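Long-range contacts in fucolectin-related protein (Streptococcus pneumoniae, PDB 2WMF), which hydrolyses host carbohydrate antigens, probably blood-group glycans, as the catalytic module of a family 98 glycoside hydrolase: residues A[78-83]-A[98-103]; A[91-96]-A[127-132]; A[354-359]-A[372-377]; A[335-340]-A[394-399]. One frame throughout, in Å; residues are numbered along the deposited sequence.

Contact 1 (A[78-83]-A[98-103])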
# COMPACT_ATOMS: atom_id res chain seq x y z
N LEU A 78 -16.54 3.62 5.23
CA LEU A 78 -17.34 3.87 6.41
C LEU A 78 -17.25 2.67 7.32
O LEU A 78 -17.78 1.64 7.02
CB LEU A 78 -18.80 4.15 6.03
CG LEU A 78 -19.04 5.47 5.28
CD1 LEU A 78 -20.49 5.44 4.69
CD2 LEU A 78 -18.87 6.71 6.16
N HIS A 79 -16.54 2.84 8.43
CA HIS A 79 -16.30 1.79 9.41
C HIS A 79 -17.13 2.11 10.67
O HIS A 79 -16.95 3.16 11.27
CB HIS A 79 -14.80 1.72 9.79
CG HIS A 79 -14.42 0.44 10.50
ND1 HIS A 79 -15.21 -0.16 11.46
CD2 HIS A 79 -13.32 -0.34 10.38
CE1 HIS A 79 -14.61 -1.27 11.87
NE2 HIS A 79 -13.47 -1.41 11.22
N PRO A 80 -18.04 1.20 11.05
CA PRO A 80 -18.94 1.55 12.15
C PRO A 80 -18.22 1.71 13.49
O PRO A 80 -18.71 2.44 14.35
CB PRO A 80 -19.95 0.38 12.17
CG PRO A 80 -19.20 -0.78 11.53
CD PRO A 80 -18.31 -0.14 10.50
N ALA A 81 -17.07 1.05 13.65
CA ALA A 81 -16.16 1.34 14.77
C ALA A 81 -16.89 1.36 16.12
O ALA A 81 -17.44 0.34 16.51
CB ALA A 81 -15.39 2.66 14.52
N LYS A 82 -16.99 2.52 16.79
CA LYS A 82 -17.51 2.56 18.18
C LYS A 82 -19.03 2.32 18.27
O LYS A 82 -19.55 2.08 19.35
CB LYS A 82 -17.18 3.88 18.87
CG LYS A 82 -15.70 4.16 19.04
CD LYS A 82 -15.51 5.52 19.64
CE LYS A 82 -15.90 5.55 21.13
NZ LYS A 82 -15.77 6.96 21.65
N VAL A 83 -19.71 2.36 17.14
CA VAL A 83 -21.13 2.02 17.07
C VAL A 83 -21.35 0.53 17.34
O VAL A 83 -22.40 0.14 17.83
CB VAL A 83 -21.72 2.44 15.68
CG1 VAL A 83 -23.14 1.87 15.47
CG2 VAL A 83 -21.71 3.95 15.56
N ARG A 98 -27.39 -0.91 11.89
CA ARG A 98 -28.10 -0.68 10.64
C ARG A 98 -28.49 0.83 10.54
O ARG A 98 -28.34 1.47 9.48
CB ARG A 98 -29.33 -1.59 10.58
CG ARG A 98 -29.05 -3.08 10.49
CD ARG A 98 -30.31 -3.85 10.15
NE ARG A 98 -30.19 -5.29 10.30
CZ ARG A 98 -31.14 -6.15 9.94
NH1 ARG A 98 -32.27 -5.71 9.40
NH2 ARG A 98 -30.98 -7.45 10.09
N GLU A 99 -28.95 1.39 11.65
CA GLU A 99 -29.32 2.80 11.72
C GLU A 99 -28.15 3.70 11.31
O GLU A 99 -28.33 4.67 10.56
CB GLU A 99 -29.84 3.16 13.13
CG GLU A 99 -31.32 3.06 13.18
CD GLU A 99 -31.94 3.00 14.57
OE1 GLU A 99 -31.25 3.31 15.58
OE2 GLU A 99 -33.15 2.61 14.63
N TRP A 100 -26.96 3.36 11.82
CA TRP A 100 -25.76 4.12 11.49
C TRP A 100 -25.42 4.00 10.01
O TRP A 100 -25.13 5.01 9.37
CB TRP A 100 -24.57 3.66 12.35
CG TRP A 100 -23.34 4.52 12.16
CD1 TRP A 100 -23.06 5.69 12.78
CD2 TRP A 100 -22.23 4.25 11.28
NE1 TRP A 100 -21.85 6.18 12.34
CE2 TRP A 100 -21.31 5.32 11.43
CE3 TRP A 100 -21.93 3.22 10.37
CZ2 TRP A 100 -20.11 5.38 10.72
CZ3 TRP A 100 -20.73 3.29 9.68
CH2 TRP A 100 -19.84 4.35 9.85
N TYR A 101 -25.43 2.78 9.48
CA TYR A 101 -25.16 2.59 8.03
C TYR A 101 -26.11 3.45 7.18
O TYR A 101 -25.67 4.13 6.27
CB TYR A 101 -25.33 1.13 7.62
CG TYR A 101 -24.23 0.15 8.06
CD1 TYR A 101 -22.87 0.47 7.96
CD2 TYR A 101 -24.57 -1.11 8.50
CE1 TYR A 101 -21.89 -0.46 8.34
CE2 TYR A 101 -23.59 -2.04 8.89
CZ TYR A 101 -22.26 -1.70 8.80
OH TYR A 101 -21.33 -2.64 9.18
N VAL A 102 -27.39 3.40 7.52
CA VAL A 102 -28.43 4.13 6.78
C VAL A 102 -28.25 5.63 6.93
O VAL A 102 -28.32 6.36 5.93
CB VAL A 102 -29.86 3.67 7.20
CG1 VAL A 102 -30.94 4.61 6.61
CG2 VAL A 102 -30.10 2.20 6.78
N LYS A 103 -28.00 6.10 8.13
CA LYS A 103 -27.65 7.51 8.36
C LYS A 103 -26.53 7.97 7.44
O LYS A 103 -26.61 8.99 6.79
CB LYS A 103 -27.27 7.76 9.84
CG LYS A 103 -26.84 9.20 10.16
CD LYS A 103 -26.16 9.24 11.53
CE LYS A 103 -25.48 10.56 11.81
NZ LYS A 103 -26.42 11.56 12.38
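The chain leaving strand 74-79 runs past helix 95-111 with Pro80 opposite Trp100, their CA atoms 7.3 Å apart. Strand and helix belong to one beta-alpha-beta unit of the barrel. Trp100 carries most of the contact. Its CG stands anti to the backbone N (chi1 -174°), which sends the indole from the helix toward the strand end. Two CH-pi contacts then lie over one face of the indole, each 23° off the ring normal. Pro80 CA sits 3.8 Å from the centroid of the six-membered ring of Trp100. Val83 CG2 lies over the five-membered ring of Trp100, also at 3.8 Å. The outer rim of the indole reaches the strand: Trp100 CH2 is 3.4 Å from His79 O and 4.0 Å from Leu78 CB. The indole NE1 hydrogen-bonds to Gly52 O, a bond on the pyrrole edge that would restrain the indole's rotation.

Tyr101 is the second helix residue involved. Its phenol end approaches the proline ring, with Tyr101 OH 3.7 Å from Pro80 CG, while that hydroxyl hydrogen-bonds to Val118 O on the next barrel strand. On the loop side, Ala81 N binds His79 ND1 at 3.1 Å, tilted out of the imidazole plane, and bridges the turn after the strand.

The joint between strand and helix is therefore apolar. The buried polar groups of both aromatic side chains are satisfied by backbone carbonyls outside the two segments.

Contact 2 (A[91-96]-A[127-132])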
# COMPACT_ATOMS: atom_id res chain seq x y z
N PRO A 91 -18.52 -5.82 13.81
CA PRO A 91 -19.85 -5.41 13.32
C PRO A 91 -20.97 -6.45 13.45
O PRO A 91 -21.58 -6.92 12.45
CB PRO A 91 -19.55 -5.05 11.85
CG PRO A 91 -18.56 -6.02 11.43
CD PRO A 91 -17.63 -6.12 12.67
N ARG A 92 -21.26 -6.81 14.70
CA ARG A 92 -22.41 -7.63 14.99
C ARG A 92 -23.69 -6.87 14.61
O ARG A 92 -23.88 -5.71 14.96
CB ARG A 92 -22.44 -7.96 16.48
CG ARG A 92 -23.57 -8.90 16.90
CD ARG A 92 -23.57 -9.23 18.41
NE ARG A 92 -23.79 -8.04 19.23
CZ ARG A 92 -24.97 -7.65 19.73
NH1 ARG A 92 -26.08 -8.37 19.51
NH2 ARG A 92 -25.05 -6.54 20.46
N ASP A 93 -24.56 -7.55 13.88
CA ASP A 93 -25.85 -6.99 13.45
C ASP A 93 -26.70 -6.53 14.66
O ASP A 93 -27.05 -7.32 15.54
CB ASP A 93 -26.56 -8.01 12.59
CG ASP A 93 -27.81 -7.45 11.93
OD1 ASP A 93 -28.03 -6.22 11.93
OD2 ASP A 93 -28.55 -8.28 11.40
N THR A 94 -26.99 -5.24 14.70
CA THR A 94 -27.88 -4.64 15.69
C THR A 94 -28.74 -3.56 15.03
O THR A 94 -28.43 -3.05 13.93
CB THR A 94 -27.13 -3.96 16.83
OG1 THR A 94 -26.43 -2.82 16.32
CG2 THR A 94 -26.18 -4.96 17.53
N LYS A 95 -29.81 -3.18 15.73
CA LYS A 95 -30.61 -2.02 15.27
C LYS A 95 -29.75 -0.73 15.11
O LYS A 95 -29.88 -0.01 14.12
CB LYS A 95 -31.75 -1.81 16.26
CG LYS A 95 -32.65 -0.60 16.02
CD LYS A 95 -33.43 -0.28 17.32
CE LYS A 95 -34.61 0.67 17.07
NZ LYS A 95 -35.79 -0.13 16.52
N GLU A 96 -28.86 -0.48 16.05
CA GLU A 96 -28.02 0.70 16.04
C GLU A 96 -27.01 0.65 14.88
O GLU A 96 -26.73 1.66 14.26
CB GLU A 96 -27.28 0.85 17.36
CG GLU A 96 -28.16 1.19 18.57
CD GLU A 96 -29.02 -0.01 19.07
OE1 GLU A 96 -28.61 -1.20 18.94
OE2 GLU A 96 -30.15 0.24 19.57
N THR A 127 -23.20 -10.97 11.09
CA THR A 127 -23.10 -9.70 10.38
C THR A 127 -24.41 -9.45 9.64
O THR A 127 -25.28 -10.33 9.63
CB THR A 127 -21.90 -9.73 9.42
OG1 THR A 127 -21.91 -10.95 8.65
CG2 THR A 127 -20.59 -9.63 10.26
N VAL A 128 -24.54 -8.28 9.02
CA VAL A 128 -25.82 -7.89 8.40
C VAL A 128 -26.22 -8.89 7.33
O VAL A 128 -25.36 -9.47 6.62
CB VAL A 128 -25.82 -6.42 7.84
CG1 VAL A 128 -25.74 -5.41 9.00
CG2 VAL A 128 -24.70 -6.21 6.84
N PRO A 129 -27.53 -9.16 7.23
CA PRO A 129 -27.96 -10.14 6.22
C PRO A 129 -27.65 -9.75 4.78
O PRO A 129 -27.73 -8.59 4.45
CB PRO A 129 -29.49 -10.17 6.42
CG PRO A 129 -29.72 -9.70 7.82
CD PRO A 129 -28.67 -8.66 8.04
N PRO A 130 -27.30 -10.72 3.94
CA PRO A 130 -27.14 -10.37 2.52
C PRO A 130 -28.36 -9.69 1.89
O PRO A 130 -28.22 -8.80 1.05
CB PRO A 130 -26.86 -11.73 1.85
CG PRO A 130 -26.27 -12.58 2.93
CD PRO A 130 -26.93 -12.13 4.21
N GLU A 131 -29.56 -10.12 2.29
CA GLU A 131 -30.79 -9.47 1.83
C GLU A 131 -30.84 -7.95 2.18
O GLU A 131 -31.31 -7.13 1.36
CB GLU A 131 -31.96 -10.23 2.45
CG GLU A 131 -32.08 -11.72 2.03
CD GLU A 131 -31.09 -12.74 2.68
OE1 GLU A 131 -30.38 -12.43 3.69
OE2 GLU A 131 -31.02 -13.89 2.14
N TRP A 132 -30.37 -7.58 3.37
CA TRP A 132 -30.29 -6.18 3.78
C TRP A 132 -29.31 -5.41 2.91
O TRP A 132 -29.59 -4.29 2.47
CB TRP A 132 -29.92 -6.05 5.27
CG TRP A 132 -29.76 -4.64 5.76
CD1 TRP A 132 -30.71 -3.84 6.33
CD2 TRP A 132 -28.56 -3.84 5.71
NE1 TRP A 132 -30.18 -2.62 6.65
CE2 TRP A 132 -28.87 -2.58 6.27
CE3 TRP A 132 -27.25 -4.07 5.26
CZ2 TRP A 132 -27.93 -1.55 6.37
CZ3 TRP A 132 -26.34 -3.06 5.35
CH2 TRP A 132 -26.66 -1.82 5.92
O HOH W 1 -22.34 -6.51 9.68
O HOH W 2 -28.25 -11.11 11.21
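Two neighbouring beta-alpha loops of the barrel meet here, one leading into helix 95-111 and the other into helix 130-139. The backbones are nearest at Asp93 and Thr127, with CA atoms 4.9 Å apart. Asp93 CG is anti to the backbone N (chi1 -172°), and this carries the carboxylate across the second loop. Asp93 CB packs on Thr127 C at 3.9 Å. The two carboxylate oxygens then divide their neighbours. Asp93 OD1 lies 3.8 Å from Val128 CG1, and Asp93 OD2 lies 3.4 Å from Pro129 CD. The Asp93 side chain crosses those of Val128 and Pro129 at about a right angle.

The charge of Asp93 is met by Arg98, which forms a salt bridge to OD1 from the first turn of the adjoining helix. OD2 of Asp93 also accepts a hydrogen bond from a water at 2.9 Å, and that water has a weak bond to Thr127 O.

A second water joins the backbones. It donates to Pro91 O at 2.9 Å and accepts from Val128 N at the same distance. Beside it, the methyl CG2 of Thr127 touches Pro91 O at 3.6 Å. The hydroxyl of Thr127 is taken up by Tyr166 OH, so it is not part of the loop-to-loop contact.

Both loops end at helix starts. Thr94 is the N-cap of helix 95-111, with OG1 bonded to Leu97 N, and Pro129 is in the N-cap position of helix 130-139. Successive beta-alpha loops packed side by side at the C-terminal ends of the strands are typical of a (beta/alpha)8 barrel.

Contact 3 (A[354-359]-A[372-377])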
# COMPACT_ATOMS: atom_id res chain seq x y z
N GLN A 354 14.84 -14.92 2.32
CA GLN A 354 16.24 -14.61 2.73
C GLN A 354 17.20 -14.87 1.57
O GLN A 354 17.04 -15.84 0.80
CB GLN A 354 16.62 -15.48 3.89
CG GLN A 354 15.80 -15.26 5.11
CD GLN A 354 16.27 -14.11 5.94
OE1 GLN A 354 17.35 -13.54 5.71
NE2 GLN A 354 15.47 -13.75 6.95
N GLY A 355 18.17 -14.00 1.39
CA GLY A 355 19.05 -14.11 0.23
C GLY A 355 18.52 -13.70 -1.10
O GLY A 355 19.29 -13.56 -2.05
N LEU A 356 17.21 -13.50 -1.19
CA LEU A 356 16.57 -13.07 -2.43
C LEU A 356 16.21 -11.63 -2.33
O LEU A 356 16.88 -10.77 -2.93
CB LEU A 356 15.31 -13.93 -2.78
CG LEU A 356 15.59 -15.34 -3.21
CD1 LEU A 356 14.27 -16.14 -3.24
CD2 LEU A 356 16.38 -15.33 -4.54
N TYR A 357 15.19 -11.31 -1.53
CA TYR A 357 14.75 -9.95 -1.52
C TYR A 357 14.10 -9.38 -0.29
O TYR A 357 13.72 -8.21 -0.28
CB TYR A 357 13.92 -9.68 -2.73
CG TYR A 357 12.56 -10.33 -2.86
CD1 TYR A 357 11.45 -9.83 -2.20
CD2 TYR A 357 12.35 -11.36 -3.77
CE1 TYR A 357 10.17 -10.41 -2.38
CE2 TYR A 357 11.06 -11.92 -3.96
CZ TYR A 357 10.00 -11.41 -3.29
OH TYR A 357 8.75 -11.92 -3.53
N SER A 358 13.98 -10.19 0.76
CA SER A 358 13.58 -9.65 2.06
C SER A 358 14.32 -10.41 3.15
O SER A 358 14.14 -11.64 3.31
CB SER A 358 12.06 -9.77 2.33
OG SER A 358 11.76 -9.24 3.62
N ASN A 359 15.10 -9.65 3.92
CA ASN A 359 15.79 -10.18 5.10
C ASN A 359 14.86 -10.21 6.32
O ASN A 359 15.21 -10.81 7.36
CB ASN A 359 17.03 -9.32 5.44
CG ASN A 359 18.11 -9.31 4.34
OD1 ASN A 359 18.81 -8.29 4.16
ND2 ASN A 359 18.28 -10.43 3.65
N HIS A 372 11.37 -8.90 -8.73
CA HIS A 372 10.06 -8.32 -8.51
C HIS A 372 9.45 -8.97 -7.26
O HIS A 372 10.19 -9.49 -6.44
CB HIS A 372 9.16 -8.51 -9.75
CG HIS A 372 9.85 -8.18 -11.03
ND1 HIS A 372 10.07 -6.88 -11.44
CD2 HIS A 372 10.41 -8.98 -11.99
CE1 HIS A 372 10.76 -6.89 -12.57
NE2 HIS A 372 10.95 -8.14 -12.94
N ILE A 373 8.14 -8.94 -7.13
CA ILE A 373 7.43 -9.88 -6.22
C ILE A 373 7.37 -11.25 -6.95
O ILE A 373 6.82 -11.35 -8.07
CB ILE A 373 6.01 -9.41 -5.88
CG1 ILE A 373 6.06 -8.19 -4.94
CG2 ILE A 373 5.19 -10.53 -5.25
CD1 ILE A 373 4.74 -7.39 -4.88
N LEU A 374 7.96 -12.28 -6.36
CA LEU A 374 7.88 -13.64 -6.92
C LEU A 374 6.46 -14.20 -6.63
O LEU A 374 6.04 -14.27 -5.48
CB LEU A 374 8.94 -14.53 -6.29
CG LEU A 374 10.33 -14.50 -6.89
CD1 LEU A 374 11.35 -15.21 -5.99
CD2 LEU A 374 10.28 -15.19 -8.29
N PRO A 375 5.66 -14.48 -7.67
CA PRO A 375 4.30 -15.00 -7.40
C PRO A 375 4.30 -16.36 -6.70
O PRO A 375 5.11 -17.27 -7.05
CB PRO A 375 3.69 -15.11 -8.81
CG PRO A 375 4.50 -14.19 -9.67
CD PRO A 375 5.90 -14.35 -9.12
N VAL A 376 3.41 -16.49 -5.71
CA VAL A 376 3.06 -17.76 -5.14
C VAL A 376 1.68 -18.12 -5.65
O VAL A 376 0.75 -17.32 -5.53
CB VAL A 376 3.11 -17.76 -3.58
CG1 VAL A 376 2.40 -19.01 -3.02
CG2 VAL A 376 4.52 -17.72 -3.10
N ILE A 377 1.59 -19.30 -6.27
CA ILE A 377 0.32 -19.77 -6.80
C ILE A 377 -0.28 -20.81 -5.82
O ILE A 377 0.38 -21.73 -5.37
CB ILE A 377 0.49 -20.41 -8.21
CG1 ILE A 377 1.29 -19.48 -9.16
CG2 ILE A 377 -0.92 -20.74 -8.82
CD1 ILE A 377 0.66 -18.08 -9.35
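Leu356 and Tyr357 pack against the chain that leads into strand 376-377, an outer strand of a small three-stranded parallel sheet. The segment 354-359 belongs to the long connection between strands 337-340 and 376-377.

Leu356 touches first. Its CD1 meets CD1 of Leu374 at 4.1 Å, with the two side chains at about a right angle. Leu410 of helix 406-413 packs on both leucines.

Tyr357 does most of the work. Its CG lies between the backbone N and the carbonyl carbon (chi1 69°), and from there the ring extends to the other segment. His372 O sits over one face of the ring, offset toward the rim and 3.6 Å from Tyr357 CE2. Leu374 CD1 packs on the same CE2 of Tyr357 at 3.9 Å. Tyr366 and Tyr353 meet the ring edge-to-face.

The contact closes at the tip of the tyrosine: the hydroxyl OH of Tyr357 accepts a hydrogen bond from Leu374 N at 3.0 Å, with an N-H...O angle of 157°.

Contact 4 (A[335-340]-A[394-399]); sequences TKAVFW and KILTKN
Ala337, Val338 and Phe339 stand in parallel register with Lys394, Ile395 and Leu396, and four backbone hydrogen bonds join the strands. The strand axes approach to 4.7 Å at an angle of 30°. The bonds alternate in direction: Lys394 N to Lys336 O, Val338 N to Lys394 O, Leu396 N to Val338 O and Trp340 N to Leu396 O, all between 2.8 and 2.9 Å. The first comes from above the carbonyl plane of Lys336. In the other three the donor lies nearly in line with the C=O bond. Ala337 CA adds a CA-H...O contact to Lys394 O at 3.2 Å.

Apolar contacts lie on both faces of the sheet. On the face of Ala337, Phe339 and Leu396, Phe339 CD1 is 4.2 Å from Leu396 CB. The ring reaches on, and Phe339 CE1 meets Thr397 C at 3.6 Å. On the face of Val338 and Ile395, Trp340 CB packs on Ile395 CG2 at 3.8 Å. The Trp340 and Thr397 side chains lie side by side, with Thr397 CG2 at the edge of the indole.

Polar contacts lie around the pair. One water donates to Trp340 O at 2.6 Å and accepts from Lys398 N, bridging the chains. Outside the pair, Lys394 NZ forms a salt bridge with Glu402, Thr397 OG1 bonds to Glu343, and Lys398 NZ bonds to Ser348.

Helix 383-389 covers the Val338 face, and helix 406-413 packs on Ala337. Strand 337-340 runs between 376-377 and 394-396. Parallel strands with helices on both faces are consistent with a small alpha/beta layered arrangement.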
# COMPACT_ATOMS: atom_id res chain seq x y z
N THR A 335 7.69 -12.50 -15.57
CA THR A 335 7.86 -13.53 -14.53
C THR A 335 8.66 -14.70 -15.08
O THR A 335 8.23 -15.37 -16.01
CB THR A 335 6.48 -13.98 -13.98
OG1 THR A 335 5.79 -12.84 -13.39
CG2 THR A 335 6.63 -15.05 -12.91
N LYS A 336 9.83 -14.94 -14.49
CA LYS A 336 10.68 -16.06 -14.90
C LYS A 336 10.49 -17.35 -14.08
O LYS A 336 10.87 -18.44 -14.52
CB LYS A 336 12.16 -15.66 -14.85
CG LYS A 336 12.53 -14.36 -15.58
CD LYS A 336 12.18 -14.36 -17.02
CE LYS A 336 12.55 -12.99 -17.61
NZ LYS A 336 12.29 -12.93 -19.08
N ALA A 337 9.95 -17.21 -12.88
CA ALA A 337 9.63 -18.36 -12.02
C ALA A 337 8.47 -18.01 -11.12
O ALA A 337 8.28 -16.84 -10.77
CB ALA A 337 10.85 -18.75 -11.12
N VAL A 338 7.69 -19.05 -10.77
CA VAL A 338 6.66 -18.96 -9.73
C VAL A 338 6.88 -20.06 -8.73
O VAL A 338 7.52 -21.09 -9.04
CB VAL A 338 5.20 -19.05 -10.29
CG1 VAL A 338 4.97 -17.98 -11.31
CG2 VAL A 338 4.88 -20.45 -10.89
N PHE A 339 6.39 -19.85 -7.52
CA PHE A 339 6.36 -20.91 -6.52
C PHE A 339 4.92 -21.38 -6.40
O PHE A 339 4.02 -20.58 -6.04
CB PHE A 339 6.87 -20.43 -5.17
CG PHE A 339 6.94 -21.54 -4.14
CD1 PHE A 339 8.10 -22.28 -3.95
CD2 PHE A 339 5.82 -21.88 -3.41
CE1 PHE A 339 8.15 -23.30 -3.03
CE2 PHE A 339 5.85 -22.92 -2.50
CZ PHE A 339 7.02 -23.63 -2.31
N TRP A 340 4.71 -22.66 -6.68
CA TRP A 340 3.41 -23.32 -6.54
C TRP A 340 3.33 -24.11 -5.24
O TRP A 340 4.24 -24.92 -4.94
CB TRP A 340 3.17 -24.29 -7.70
CG TRP A 340 1.83 -24.96 -7.70
CD1 TRP A 340 0.62 -24.38 -7.48
CD2 TRP A 340 1.57 -26.32 -8.03
NE1 TRP A 340 -0.39 -25.31 -7.61
CE2 TRP A 340 0.17 -26.52 -7.94
CE3 TRP A 340 2.39 -27.42 -8.32
CZ2 TRP A 340 -0.43 -27.76 -8.16
CZ3 TRP A 340 1.78 -28.67 -8.54
CH2 TRP A 340 0.39 -28.82 -8.44
N LYS A 394 9.58 -21.03 -14.93
CA LYS A 394 9.86 -22.24 -14.18
C LYS A 394 8.86 -22.35 -13.06
O LYS A 394 8.59 -21.35 -12.36
CB LYS A 394 11.26 -22.20 -13.59
CG LYS A 394 11.55 -23.31 -12.55
CD LYS A 394 11.81 -24.67 -13.21
CE LYS A 394 12.43 -25.65 -12.20
NZ LYS A 394 12.79 -26.93 -12.88
N ILE A 395 8.29 -23.53 -12.89
CA ILE A 395 7.42 -23.78 -11.74
C ILE A 395 8.24 -24.43 -10.60
O ILE A 395 8.68 -25.59 -10.69
CB ILE A 395 6.18 -24.62 -12.11
CG1 ILE A 395 5.43 -24.01 -13.30
CG2 ILE A 395 5.23 -24.82 -10.89
CD1 ILE A 395 4.31 -24.87 -13.79
N LEU A 396 8.49 -23.67 -9.55
CA LEU A 396 9.19 -24.20 -8.35
C LEU A 396 8.15 -24.74 -7.39
O LEU A 396 7.06 -24.20 -7.29
CB LEU A 396 10.02 -23.11 -7.64
CG LEU A 396 11.28 -22.67 -8.39
CD1 LEU A 396 11.88 -21.43 -7.75
CD2 LEU A 396 12.28 -23.83 -8.46
N THR A 397 8.47 -25.84 -6.72
CA THR A 397 7.65 -26.35 -5.63
C THR A 397 8.59 -26.63 -4.45
O THR A 397 9.82 -26.49 -4.56
CB THR A 397 6.93 -27.65 -6.02
OG1 THR A 397 7.86 -28.73 -6.08
CG2 THR A 397 6.15 -27.52 -7.34
N LYS A 398 8.02 -26.97 -3.30
CA LYS A 398 8.82 -27.18 -2.12
C LYS A 398 9.78 -28.35 -2.32
O LYS A 398 10.82 -28.36 -1.70
CB LYS A 398 7.94 -27.47 -0.92
CG LYS A 398 8.74 -27.52 0.44
CD LYS A 398 7.83 -27.57 1.64
CE LYS A 398 8.63 -27.95 2.87
NZ LYS A 398 7.78 -27.89 4.02
N ASN A 399 9.44 -29.26 -3.22
CA ASN A 399 10.26 -30.44 -3.54
C ASN A 399 11.20 -30.27 -4.74
O ASN A 399 11.89 -31.21 -5.17
CB ASN A 399 9.32 -31.62 -3.77
CG ASN A 399 8.65 -32.10 -2.48
OD1 ASN A 399 9.08 -31.76 -1.36
ND2 ASN A 399 7.58 -32.89 -2.62
O HOH W 3 5.08 -26.86 -3.38

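In the fold
The contacts form two pairs. Contacts 1 and 2 have centres 10 Å apart in the eight-stranded barrel and share helix 95-111. Besides the salt bridge of that helix, they touch where Tyr101 CD2 meets Trp132 CH2 at 3.4 Å. Contacts 3 and 4 have centres 11 Å apart and meet in the small parallel sheet. There Phe339 N and O probably hydrogen-bond to Pro375 O and Ile377 N. The pairs are far apart, with centres 40 to 45 Å distant and nearest atoms about 25 to 31 Å. In such barrels the active site lies at the C-terminal ends of the strands, the end from which the loops of contacts 1 and 2 start.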